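Local coordinates for CBS domain-containing protein (Listeria monocytogenes, PDB 6XNU) that binds the second messenger c-di-AMP, probably through its CBS domains, and takes part in controlling (p)ppGpp and c-di-AMP homeostasis, at residues Ala76-Asp81 against Val102-Phe107. Sequence-based numbering, arbitrary orientation.
Sequences AAMITD and VMQTDF
Met78 reaches from helix 76-82 across the backbone of segment 102-107, from Val102 O to Gln104 N. Its CG lies beside the backbone N (chi1 -63°) and the chain runs on extended, which carries the thioether out over the loop. SD lies 3.8 Å from Val102 O and also 3.8 Å from Gln104 N. The CE methyl goes further and packs against Gln104 CB at 3.9 Å, where the two side chains meet at a slant. Aliphatic contact continues at Val102. Its CG2 meets Ile79 CG1 at 4.2 Å and Met78 CB at 4.4 Å. Val102 CB also lies against the carbonyl oxygen Met78 O, 4.0 Å away. In this protein of paired CBS motifs, the contact sets the helix that directly follows strand 70-75 against the linker leading to strand 109-110. Ile79 is buried. It also packs on Ala49, Leu50 and Leu53 of helix 46-56, and it shares Ile74 with Val102. No hydrogen bond joins the two segments. Gln104 forms a backbone hydrogen bond with Leu73 of strand 70-75, and Met78 N bonds to Ser75 OG at the end of the same strand.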
ATOM      1  N   ALA A  76       2.535  -2.559   8.685  1.00 23.09           N
ATOM      2  CA  ALA A  76       2.117  -1.898   9.916  1.00 23.36           C
ATOM      3  C   ALA A  76       0.808  -2.465  10.451  1.00 23.81           C
ATOM      4  O   ALA A  76       0.627  -2.544  11.674  1.00 26.39           O
ATOM      5  CB  ALA A  76       1.980  -0.392   9.689  1.00 24.43           C
ATOM      6  N   ALA A  77      -0.111  -2.870   9.568  1.00 24.22           N
ATOM      7  CA  ALA A  77      -1.383  -3.407  10.046  1.00 27.62           C
ATOM      8  C   ALA A  77      -1.178  -4.731  10.769  1.00 24.77           C
ATOM      9  O   ALA A  77      -1.817  -4.988  11.793  1.00 28.19           O
ATOM     10  CB  ALA A  77      -2.361  -3.580   8.888  1.00 25.79           C
ATOM     11  N   MET A  78      -0.271  -5.571  10.268  1.00 23.81           N
ATOM     12  CA  MET A  78       0.012  -6.833  10.946  1.00 26.46           C
ATOM     13  C   MET A  78       0.606  -6.591  12.322  1.00 26.95           C
ATOM     14  O   MET A  78       0.272  -7.285  13.292  1.00 29.61           O
ATOM     15  CB  MET A  78       0.980  -7.671  10.114  1.00 26.04           C
ATOM     16  CG  MET A  78       0.484  -8.095   8.769  1.00 27.22           C
ATOM     17  SD  MET A  78       1.821  -8.973   7.924  1.00 28.14           S
ATOM     18  CE  MET A  78       1.379  -8.683   6.214  1.00 30.10           C
ATOM     19  N   ILE A  79       1.497  -5.607  12.420  1.00 25.36           N
ATOM     20  CA  ILE A  79       2.147  -5.293  13.688  1.00 25.47           C
ATOM     21  C   ILE A  79       1.136  -4.740  14.686  1.00 29.14           C
ATOM     22  O   ILE A  79       1.069  -5.183  15.840  1.00 31.66           O
ATOM     23  CB  ILE A  79       3.300  -4.303  13.440  1.00 28.46           C
ATOM     24  CG1 ILE A  79       4.448  -4.994  12.699  1.00 30.43           C
ATOM     25  CG2 ILE A  79       3.736  -3.633  14.729  1.00 29.85           C
ATOM     26  CD1 ILE A  79       5.465  -4.028  12.137  1.00 31.31           C
ATOM     27  N   THR A  80       0.328  -3.769  14.255  1.00 25.90           N
ATOM     28  CA  THR A  80      -0.582  -3.107  15.192  1.00 25.84           C
ATOM     29  C   THR A  80      -1.704  -4.041  15.626  1.00 28.53           C
ATOM     30  O   THR A  80      -2.152  -3.988  16.779  1.00 31.30           O
ATOM     31  CB  THR A  80      -1.152  -1.836  14.564  1.00 28.84           C
ATOM     32  OG1 THR A  80      -0.072  -1.002  14.130  1.00 31.31           O
ATOM     33  CG2 THR A  80      -1.989  -1.071  15.581  1.00 30.24           C
ATOM     34  N   ASP A  81      -2.185  -4.891  14.717  1.00 29.92           N
ATOM     35  CA  ASP A  81      -3.192  -5.874  15.095  1.00 33.80           C
ATOM     36  C   ASP A  81      -2.686  -6.758  16.229  1.00 37.53           C
ATOM     37  O   ASP A  81      -3.435  -7.085  17.158  1.00 37.95           O
ATOM     38  CB  ASP A  81      -3.581  -6.717  13.882  1.00 34.68           C
ATOM     39  CG  ASP A  81      -4.450  -7.901  14.250  1.00 44.02           C
ATOM     40  OD1 ASP A  81      -5.687  -7.749  14.277  1.00 48.01           O
ATOM     41  OD2 ASP A  81      -3.892  -8.986  14.518  1.00 49.19           O
ATOM     42  N   VAL A 102       4.499 -12.184  13.656  1.00 34.61           N
ATOM     43  CA  VAL A 102       3.333 -11.572  13.035  1.00 31.32           C
ATOM     44  C   VAL A 102       3.389 -11.567  11.515  1.00 31.17           C
ATOM     45  O   VAL A 102       2.362 -11.301  10.878  1.00 31.06           O
ATOM     46  CB  VAL A 102       3.102 -10.132  13.550  1.00 33.49           C
ATOM     47  CG1 VAL A 102       3.234 -10.080  15.062  1.00 32.60           C
ATOM     48  CG2 VAL A 102       4.066  -9.162  12.894  1.00 33.82           C
ATOM     49  N   MET A 103       4.536 -11.851  10.912  1.00 29.43           N
ATOM     50  CA  MET A 103       4.666 -11.739   9.465  1.00 28.78           C
ATOM     51  C   MET A 103       3.786 -12.756   8.741  1.00 31.73           C
ATOM     52  O   MET A 103       3.457 -13.822   9.269  1.00 31.27           O
ATOM     53  CB  MET A 103       6.120 -11.938   9.051  1.00 28.80           C
ATOM     54  CG  MET A 103       6.601 -13.360   9.254  1.00 29.85           C
ATOM     55  SD  MET A 103       8.339 -13.540   8.850  1.00 30.58           S
ATOM     56  CE  MET A 103       8.613 -15.279   9.193  1.00 31.67           C
ATOM     57  N   GLN A 104       3.419 -12.413   7.510  1.00 28.59           N
ATOM     58  CA  GLN A 104       2.686 -13.311   6.627  1.00 30.18           C
ATOM     59  C   GLN A 104       3.665 -14.289   5.983  1.00 35.48           C
ATOM     60  O   GLN A 104       4.657 -13.873   5.374  1.00 32.53           O
ATOM     61  CB  GLN A 104       1.940 -12.496   5.574  1.00 34.80           C
ATOM     62  CG  GLN A 104       1.608 -13.210   4.275  1.00 37.28           C
ATOM     63  CD  GLN A 104       0.855 -12.301   3.321  1.00 47.89           C
ATOM     64  OE1 GLN A 104      -0.116 -11.650   3.711  1.00 57.41           O
ATOM     65  NE2 GLN A 104       1.309 -12.233   2.072  1.00 48.56           N
ATOM     66  N   THR A 105       3.406 -15.587   6.132  1.00 31.81           N
ATOM     67  CA  THR A 105       4.268 -16.611   5.558  1.00 34.86           C
ATOM     68  C   THR A 105       3.677 -17.234   4.305  1.00 39.94           C
ATOM     69  O   THR A 105       4.325 -18.079   3.680  1.00 41.82           O
ATOM     70  CB  THR A 105       4.543 -17.702   6.590  1.00 35.01           C
ATOM     71  OG1 THR A 105       3.294 -18.223   7.051  1.00 39.81           O
ATOM     72  CG2 THR A 105       5.327 -17.141   7.771  1.00 37.10           C
ATOM     73  N   ASP A 106       2.469 -16.831   3.930  1.00 41.26           N
ATOM     74  CA  ASP A 106       1.749 -17.334   2.764  1.00 45.10           C
ATOM     75  C   ASP A 106       1.827 -16.270   1.674  1.00 43.24           C
ATOM     76  O   ASP A 106       1.007 -15.355   1.619  1.00 41.89           O
ATOM     77  CB  ASP A 106       0.306 -17.632   3.148  1.00 47.32           C
ATOM     78  CG  ASP A 106      -0.343 -16.469   3.907  1.00 57.23           C
ATOM     79  OD1 ASP A 106       0.140 -16.114   5.012  1.00 60.62           O
ATOM     80  OD2 ASP A 106      -1.324 -15.886   3.385  1.00 67.03           O
ATOM     81  N   PHE A 107       2.820 -16.380   0.796  1.00 38.62           N
ATOM     82  CA  PHE A 107       2.986 -15.377  -0.248  1.00 37.27           C
ATOM     83  C   PHE A 107       3.498 -16.032  -1.534  1.00 41.12           C
ATOM     84  O   PHE A 107       4.207 -17.041  -1.471  1.00 34.73           O
ATOM     85  CB  PHE A 107       3.958 -14.266   0.184  1.00 35.45           C
ATOM     86  CG  PHE A 107       5.265 -14.779   0.706  1.00 38.83           C
ATOM     87  CD1 PHE A 107       6.311 -15.063  -0.154  1.00 36.97           C
ATOM     88  CD2 PHE A 107       5.447 -14.991   2.064  1.00 38.67           C
ATOM     89  CE1 PHE A 107       7.516 -15.558   0.329  1.00 38.30           C
ATOM     90  CE2 PHE A 107       6.646 -15.481   2.553  1.00 39.92           C
ATOM     91  CZ  PHE A 107       7.682 -15.763   1.688  1.00 37.90           C
TER